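Local coordinates for pyroglutatmate porin OpdO (Pseudomonas aeruginosa, PDB 3SZV), which forms a beta-barrel channel of the OprD family in the bacterial outer membrane, through which small carboxylates are thought to pass, at residues R57-G65 against K114-L122; E21-L29 against I393-W401. One frame throughout, in Å; residues are numbered along the deposited sequence.

Contact 1: residues R57-G65 against K114-L122; sequences RLESGFSEG and KARVSNSLL. With C8E ((hydroxyethyloxy)tri(ethyloxy)octane), chain F.
Phe62 sits between the side chains of Lys114 and Arg116, in a beta-barrel of the OprD porin family, where the chain running on from strand 49-59 passes over the hairpin of strands 106-117 and 120-124. Lys114 and Arg116, two apart on one strand, both leave it toward 57-65 and take the Phe62 ring from opposite faces. Each has CG between the backbone N and the carbonyl carbon (chi1 61° and 69°), which lays the two chains alongside the ring. Lys114 crosses it at about a right angle, its CE 4.1 Å from the Phe62 ring centroid in a CH-pi contact. Arg116 lies flatter: its CD is 3.7 Å from that centroid in a second CH-pi contact, and the guanidinium, turned only 10° from the ring plane, carries Phe62 CB over its centre. Leu121 CD1 reaches Phe62 CZ at 3.7 Å from the other strand of the hairpin. Beyond the ring, the extended Lys114 chain delivers NZ to Ser60 O at 2.9 Å, while Asp72 takes the same ammonium in a salt bridge. Ser60 OG donates to the next carbonyl, Gly61 O, at 2.7 Å, and is also bonded to Val71 N. A water at the guanidinium edge accepts from Arg116 NH2 at 3.0 Å and lies within hydrogen-bonding distance of Ser63 O and Gly65 O.

Contact 2: residues E21-L29 against I393-W401; sequences EDSHASLEL and ILSYSLALW. With C8E ((hydroxyethyloxy)tri(ethyloxy)octane), chain E.
Ala25 CB is a small knob pressed against the broad face of the Trp401 indole, 3.5 Å from the centroid of the six-membered ring and only 8° off its normal. With CG between its backbone N and carbonyl carbon (chi1 71°), Trp401 swings the indole across onto 21-29. At the ring's rim NE1 points almost straight at Ser23 OG, 2.9 Å away, close to the indole plane, and that hydroxyl is also bonded to Val20 O. The detergent C8E of chain E lies along the same aromatic, its C17 3.6 Å from Trp401 CE3. Next to the indole, Leu400 settles into the shallow hollow between Ala25 and Leu27, with CB against Ala25 and CD1 4.2 Å from Leu27 CB. Leu400 and Trp401 both face Ala25, a classic beta bulge: Ala25 O accepts from Leu400 N and, weakly, from Trp401 N, while Ala25 N donates to Trp401 O. Here the last strand of the barrel, 387-399, meets the first, 24-38, closing the cylinder. Past the bulge the pairing is regular antiparallel, with Leu27 and Leu398, then Leu29 and Tyr396, as hydrogen-bonded pairs; the four side chains stand on one face. The other face carries Ser26 beside Ala399, then Glu28 beside Ser397. Glu28 runs out extended, CG anti to the backbone N (chi1 179°), and passes alongside the Ser397 hydroxyl, with CG 3.5 Å from OG. Its carboxylate goes on toward Ser395, whose OG, in the one of its two conformers described, is 3.1 Å from Glu28 OE2, a doubtful bond. The charge is gripped more firmly outside the pair, by salt bridges from Arg30 to Glu28 OE2 and from Arg57 to Glu28 OE1.

How the contacts relate
Contact 2 is the seam of the barrel, joining its first and last strands at the surface, and contact 1 is nested within the long chain loop which that seam closes. Contact 1 is partly buried and depends on side chains, cationic chains packed on both faces of an aromatic ring, whereas contact 2 is mainly a ladder of backbone bonds with apolar packing at the C-terminal end. They meet through neighbouring strands 24-38 and 49-59: Glu59 N lies 2.9 Å from His24 O and Arg57 O 2.9 Å from Ser26 N, both probable hydrogen bonds. Beside them, Arg57 O also packs on Ala25 CB at 3.5 Å.

Contact 1: residues R57-G65 against K114-L122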
# COMPACT_ATOMS: atom_id res chain seq x y z
N ARG A 57 -10.34 14.76 -5.26
CA ARG A 57 -9.74 14.04 -6.38
C ARG A 57 -10.39 14.46 -7.69
O ARG A 57 -11.61 14.38 -7.83
CB ARG A 57 -9.89 12.53 -6.18
CG ARG A 57 -9.11 11.96 -4.99
CD ARG A 57 -9.46 10.48 -4.76
NE ARG A 57 -8.67 9.86 -3.69
CZ ARG A 57 -9.08 9.69 -2.44
NH1 ARG A 57 -10.29 10.10 -2.06
NH2 ARG A 57 -8.28 9.11 -1.55
N LEU A 58 -9.59 14.92 -8.65
CA LEU A 58 -10.10 15.20 -9.98
C LEU A 58 -9.35 14.33 -10.99
O LEU A 58 -8.12 14.26 -10.95
CB LEU A 58 -9.94 16.67 -10.36
CG LEU A 58 -10.35 16.95 -11.81
CD1 LEU A 58 -11.41 18.04 -11.90
CD2 LEU A 58 -9.14 17.29 -12.67
N GLU A 59 -10.09 13.66 -11.86
CA GLU A 59 -9.50 12.89 -12.94
C GLU A 59 -10.07 13.37 -14.26
O GLU A 59 -11.27 13.22 -14.51
CB GLU A 59 -9.79 11.40 -12.78
CG GLU A 59 -8.92 10.70 -11.76
CD GLU A 59 -8.92 9.19 -11.93
OE1 GLU A 59 -9.89 8.66 -12.51
OE2 GLU A 59 -7.94 8.55 -11.51
N SER A 60 -9.23 13.96 -15.11
CA SER A 60 -9.73 14.48 -16.38
C SER A 60 -10.01 13.35 -17.35
O SER A 60 -9.59 12.20 -17.14
CB SER A 60 -8.74 15.44 -17.04
OG SER A 60 -7.69 14.73 -17.69
N GLY A 61 -10.74 13.69 -18.40
CA GLY A 61 -10.83 12.82 -19.56
C GLY A 61 -9.55 12.98 -20.36
O GLY A 61 -8.60 13.62 -19.92
N PHE A 62 -9.54 12.38 -21.55
CA PHE A 62 -8.38 12.48 -22.43
C PHE A 62 -8.75 13.21 -23.71
O PHE A 62 -9.87 13.06 -24.23
CB PHE A 62 -7.86 11.09 -22.80
CG PHE A 62 -7.22 10.36 -21.66
CD1 PHE A 62 -5.85 10.41 -21.45
CD2 PHE A 62 -8.00 9.63 -20.78
CE1 PHE A 62 -5.26 9.72 -20.38
CE2 PHE A 62 -7.43 8.94 -19.72
CZ PHE A 62 -6.06 8.99 -19.52
N SER A 63 -7.82 13.98 -24.24
CA SER A 63 -8.01 14.56 -25.57
C SER A 63 -8.07 13.45 -26.62
O SER A 63 -7.37 12.42 -26.51
CB SER A 63 -6.90 15.56 -25.89
OG SER A 63 -5.62 14.95 -25.80
N GLU A 64 -8.91 13.63 -27.64
CA GLU A 64 -9.07 12.64 -28.70
C GLU A 64 -7.79 12.49 -29.50
O GLU A 64 -7.02 13.45 -29.65
CB GLU A 64 -10.21 13.06 -29.63
CG GLU A 64 -11.58 13.01 -28.99
CD GLU A 64 -12.15 11.60 -28.95
OE1 GLU A 64 -12.88 11.23 -29.89
OE2 GLU A 64 -11.86 10.87 -27.98
N GLY A 65 -7.57 11.30 -30.04
CA GLY A 65 -6.41 11.04 -30.87
C GLY A 65 -5.68 9.77 -30.52
O GLY A 65 -5.94 9.15 -29.49
N LYS A 114 -0.93 13.24 -17.69
CA LYS A 114 -1.07 11.88 -18.18
C LYS A 114 -1.20 11.80 -19.70
O LYS A 114 -1.67 12.73 -20.36
CB LYS A 114 -2.25 11.16 -17.51
CG LYS A 114 -3.61 11.80 -17.75
CD LYS A 114 -4.67 11.15 -16.85
CE LYS A 114 -6.04 11.74 -17.13
NZ LYS A 114 -7.09 11.12 -16.27
N ALA A 115 -0.78 10.66 -20.24
CA ALA A 115 -0.90 10.39 -21.67
C ALA A 115 -1.25 8.93 -21.88
O ALA A 115 -0.73 8.05 -21.18
CB ALA A 115 0.40 10.73 -22.39
N ARG A 116 -2.15 8.65 -22.82
CA ARG A 116 -2.53 7.28 -23.13
C ARG A 116 -2.34 6.99 -24.61
O ARG A 116 -2.56 7.85 -25.45
CB ARG A 116 -3.99 7.01 -22.76
CG ARG A 116 -4.97 7.76 -23.65
CD ARG A 116 -6.41 7.31 -23.46
NE ARG A 116 -7.28 7.93 -24.47
CZ ARG A 116 -8.60 7.94 -24.42
NH1 ARG A 116 -9.23 7.39 -23.39
NH2 ARG A 116 -9.30 8.52 -25.39
N VAL A 117 -1.91 5.77 -24.91
CA VAL A 117 -1.94 5.28 -26.28
C VAL A 117 -2.35 3.82 -26.21
O VAL A 117 -1.91 3.10 -25.31
CB VAL A 117 -0.58 5.46 -26.98
CG1 VAL A 117 0.49 4.60 -26.32
CG2 VAL A 117 -0.70 5.13 -28.47
N SER A 118 -3.22 3.40 -27.12
CA SER A 118 -3.72 2.03 -27.12
C SER A 118 -4.16 1.63 -25.72
O SER A 118 -5.07 2.24 -25.15
CB SER A 118 -2.66 1.08 -27.67
OG SER A 118 -3.19 -0.22 -27.87
N ASN A 119 -3.49 0.63 -25.14
CA ASN A 119 -3.81 0.16 -23.80
C ASN A 119 -2.68 0.44 -22.81
O ASN A 119 -2.39 -0.37 -21.92
CB ASN A 119 -4.11 -1.33 -23.81
CG ASN A 119 -5.46 -1.66 -23.22
OD1 ASN A 119 -5.58 -1.90 -22.01
ND2 ASN A 119 -6.49 -1.66 -24.05
N SER A 120 -2.03 1.59 -22.98
CA SER A 120 -0.91 1.97 -22.14
C SER A 120 -1.14 3.38 -21.59
O SER A 120 -1.79 4.21 -22.24
CB SER A 120 0.40 1.90 -22.92
OG SER A 120 0.68 0.58 -23.34
N LEU A 121 -0.60 3.64 -20.41
CA LEU A 121 -0.85 4.88 -19.71
C LEU A 121 0.40 5.36 -18.98
O LEU A 121 1.02 4.60 -18.23
CB LEU A 121 -1.98 4.69 -18.69
CG LEU A 121 -2.38 5.90 -17.85
CD1 LEU A 121 -3.00 6.99 -18.72
CD2 LEU A 121 -3.37 5.49 -16.77
N LEU A 122 0.75 6.62 -19.21
CA LEU A 122 1.87 7.26 -18.54
C LEU A 122 1.34 8.37 -17.64
O LEU A 122 0.51 9.18 -18.07
CB LEU A 122 2.82 7.86 -19.58
CG LEU A 122 3.95 8.73 -19.03
CD1 LEU A 122 4.91 7.89 -18.22
CD2 LEU A 122 4.69 9.42 -20.18
C13 C8E F . 4.26 1.79 -25.10
C14 C8E F . 3.16 2.10 -26.11
O15 C8E F . 2.66 0.88 -26.61
C16 C8E F . 2.37 0.90 -27.99
C17 C8E F . 0.87 0.72 -28.19
O18 C8E F . 0.53 1.05 -29.52
C19 C8E F . 0.13 -0.05 -30.30
C20 C8E F . -1.19 0.29 -30.99
O21 C8E F . -1.82 -0.89 -31.44
O HOH W 1 -7.18 9.81 -27.00

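Contact 2: residues E21-L29 against I393-W401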
# COMPACT_ATOMS: atom_id res chain seq x y z
N GLU A 21 -15.15 17.39 -20.24
CA GLU A 21 -16.39 16.69 -20.53
C GLU A 21 -16.43 15.29 -19.95
O GLU A 21 -17.46 14.84 -19.43
CB GLU A 21 -16.62 16.62 -22.04
CG GLU A 21 -17.86 15.86 -22.46
CD GLU A 21 -19.12 16.71 -22.39
OE1 GLU A 21 -19.01 17.91 -22.03
OE2 GLU A 21 -20.21 16.19 -22.69
N ASP A 22 -15.30 14.60 -20.02
CA ASP A 22 -15.21 13.21 -19.58
C ASP A 22 -14.56 13.10 -18.20
O ASP A 22 -14.18 12.00 -17.78
CB ASP A 22 -14.41 12.38 -20.59
CG ASP A 22 -15.09 12.27 -21.93
OD1 ASP A 22 -14.39 12.01 -22.93
OD2 ASP A 22 -16.33 12.43 -21.99
N SER A 23 -14.43 14.22 -17.51
CA SER A 23 -13.81 14.22 -16.19
C SER A 23 -14.76 13.74 -15.09
O SER A 23 -15.98 13.72 -15.27
CB SER A 23 -13.28 15.61 -15.84
OG SER A 23 -14.33 16.51 -15.55
N HIS A 24 -14.18 13.37 -13.96
CA HIS A 24 -14.95 13.04 -12.76
C HIS A 24 -14.20 13.57 -11.55
O HIS A 24 -12.99 13.80 -11.61
CB HIS A 24 -15.16 11.54 -12.63
CG HIS A 24 -15.96 10.96 -13.76
ND1 HIS A 24 -17.31 11.22 -13.92
CD2 HIS A 24 -15.60 10.15 -14.79
CE1 HIS A 24 -17.74 10.59 -15.00
NE2 HIS A 24 -16.73 9.94 -15.54
N ALA A 25 -14.91 13.76 -10.46
CA ALA A 25 -14.33 14.34 -9.26
C ALA A 25 -15.04 13.81 -8.03
O ALA A 25 -16.24 13.50 -8.06
CB ALA A 25 -14.39 15.87 -9.31
N SER A 26 -14.30 13.70 -6.94
CA SER A 26 -14.88 13.24 -5.69
C SER A 26 -14.29 14.00 -4.51
O SER A 26 -13.19 14.55 -4.58
CB SER A 26 -14.64 11.74 -5.51
OG SER A 26 -13.26 11.47 -5.37
N LEU A 27 -15.03 14.01 -3.41
CA LEU A 27 -14.53 14.60 -2.18
C LEU A 27 -14.65 13.57 -1.07
O LEU A 27 -15.72 12.99 -0.86
CB LEU A 27 -15.33 15.84 -1.81
CG LEU A 27 -15.00 16.46 -0.45
CD1 LEU A 27 -13.56 16.94 -0.43
CD2 LEU A 27 -15.95 17.60 -0.14
N GLU A 28 -13.55 13.34 -0.37
CA GLU A 28 -13.57 12.44 0.77
C GLU A 28 -13.29 13.20 2.06
O GLU A 28 -12.40 14.05 2.12
CB GLU A 28 -12.56 11.29 0.61
CG GLU A 28 -12.57 10.35 1.81
CD GLU A 28 -11.51 9.27 1.73
OE1 GLU A 28 -10.77 9.23 0.72
OE2 GLU A 28 -11.42 8.47 2.68
N LEU A 29 -14.09 12.90 3.09
CA LEU A 29 -13.86 13.45 4.42
C LEU A 29 -13.36 12.32 5.30
O LEU A 29 -13.91 11.22 5.27
CB LEU A 29 -15.16 14.00 5.00
CG LEU A 29 -15.59 15.43 4.64
CD1 LEU A 29 -15.35 15.76 3.18
CD2 LEU A 29 -17.06 15.64 5.01
N ILE A 393 -11.51 5.50 12.63
CA ILE A 393 -11.56 6.27 11.40
C ILE A 393 -13.00 6.41 10.92
O ILE A 393 -13.69 5.42 10.70
CB ILE A 393 -10.72 5.62 10.29
CG1 ILE A 393 -9.34 5.21 10.82
CG2 ILE A 393 -10.59 6.55 9.09
CD1 ILE A 393 -9.25 3.76 11.25
N LEU A 394 -13.44 7.65 10.79
CA LEU A 394 -14.73 7.95 10.17
C LEU A 394 -14.45 8.48 8.77
O LEU A 394 -13.59 9.35 8.58
CB LEU A 394 -15.49 9.00 10.98
CG LEU A 394 -16.21 8.56 12.25
CD1 LEU A 394 -15.33 7.71 13.14
CD2 LEU A 394 -16.71 9.79 13.01
N SER A 395 -15.16 7.96 7.78
CA SER A 395 -14.91 8.33 6.40
C SER A 395 -16.22 8.56 5.64
O SER A 395 -17.21 7.88 5.88
CB SER A 395 -14.09 7.25 5.69
OG SER A 395 -13.83 7.60 4.34
N TYR A 396 -16.21 9.52 4.74
CA TYR A 396 -17.37 9.78 3.91
C TYR A 396 -16.90 10.28 2.56
O TYR A 396 -16.13 11.24 2.49
CB TYR A 396 -18.31 10.81 4.53
CG TYR A 396 -19.54 11.08 3.69
CD1 TYR A 396 -20.62 10.22 3.70
CD2 TYR A 396 -19.60 12.20 2.87
CE1 TYR A 396 -21.74 10.46 2.93
CE2 TYR A 396 -20.72 12.45 2.09
CZ TYR A 396 -21.79 11.57 2.13
OH TYR A 396 -22.91 11.81 1.37
N SER A 397 -17.35 9.63 1.50
CA SER A 397 -16.98 10.03 0.15
C SER A 397 -18.20 10.44 -0.62
O SER A 397 -19.24 9.78 -0.56
CB SER A 397 -16.26 8.91 -0.58
OG SER A 397 -14.98 8.68 -0.03
N LEU A 398 -18.06 11.53 -1.36
CA LEU A 398 -19.13 12.07 -2.16
C LEU A 398 -18.64 12.19 -3.60
O LEU A 398 -17.61 12.81 -3.85
CB LEU A 398 -19.51 13.46 -1.65
CG LEU A 398 -20.59 14.21 -2.43
CD1 LEU A 398 -21.90 13.44 -2.39
CD2 LEU A 398 -20.76 15.61 -1.86
N ALA A 399 -19.38 11.59 -4.53
CA ALA A 399 -19.09 11.80 -5.94
C ALA A 399 -19.60 13.18 -6.33
O ALA A 399 -20.78 13.49 -6.13
CB ALA A 399 -19.77 10.73 -6.79
N LEU A 400 -18.73 14.02 -6.88
CA LEU A 400 -19.13 15.38 -7.24
C LEU A 400 -19.67 15.41 -8.66
O LEU A 400 -20.68 16.07 -8.94
CB LEU A 400 -17.95 16.34 -7.09
CG LEU A 400 -17.38 16.42 -5.67
CD1 LEU A 400 -16.18 17.34 -5.62
CD2 LEU A 400 -18.47 16.87 -4.69
N TRP A 401 -19.00 14.71 -9.56
CA TRP A 401 -19.50 14.49 -10.91
C TRP A 401 -18.68 13.39 -11.57
O TRP A 401 -17.72 12.90 -10.97
CB TRP A 401 -19.47 15.78 -11.75
CG TRP A 401 -18.09 16.24 -12.16
CD1 TRP A 401 -17.37 15.84 -13.26
CD2 TRP A 401 -17.29 17.25 -11.51
NE1 TRP A 401 -16.18 16.51 -13.32
CE2 TRP A 401 -16.10 17.37 -12.26
CE3 TRP A 401 -17.46 18.03 -10.37
CZ2 TRP A 401 -15.08 18.27 -11.90
CZ3 TRP A 401 -16.45 18.92 -10.02
CH2 TRP A 401 -15.28 19.03 -10.78
C7 C8E E . -13.75 22.52 -9.78
C8 C8E E . -13.41 22.14 -8.34
O9 C8E E . -14.58 22.08 -7.56
C10 C8E E . -14.48 21.16 -6.49
C11 C8E E . -15.50 21.59 -5.44
O12 C8E E . -16.75 21.83 -6.06
C13 C8E E . -17.74 21.01 -5.49
C14 C8E E . -19.09 21.17 -6.20
O15 C8E E . -18.93 21.04 -7.59
C16 C8E E . -20.15 21.13 -8.30
C17 C8E E . -20.34 19.86 -9.14
O18 C8E E . -21.63 19.83 -9.71
C19 C8E E . -21.63 20.00 -11.11
C20 C8E E . -22.12 18.72 -11.77
O21 C8E E . -21.51 18.55 -13.03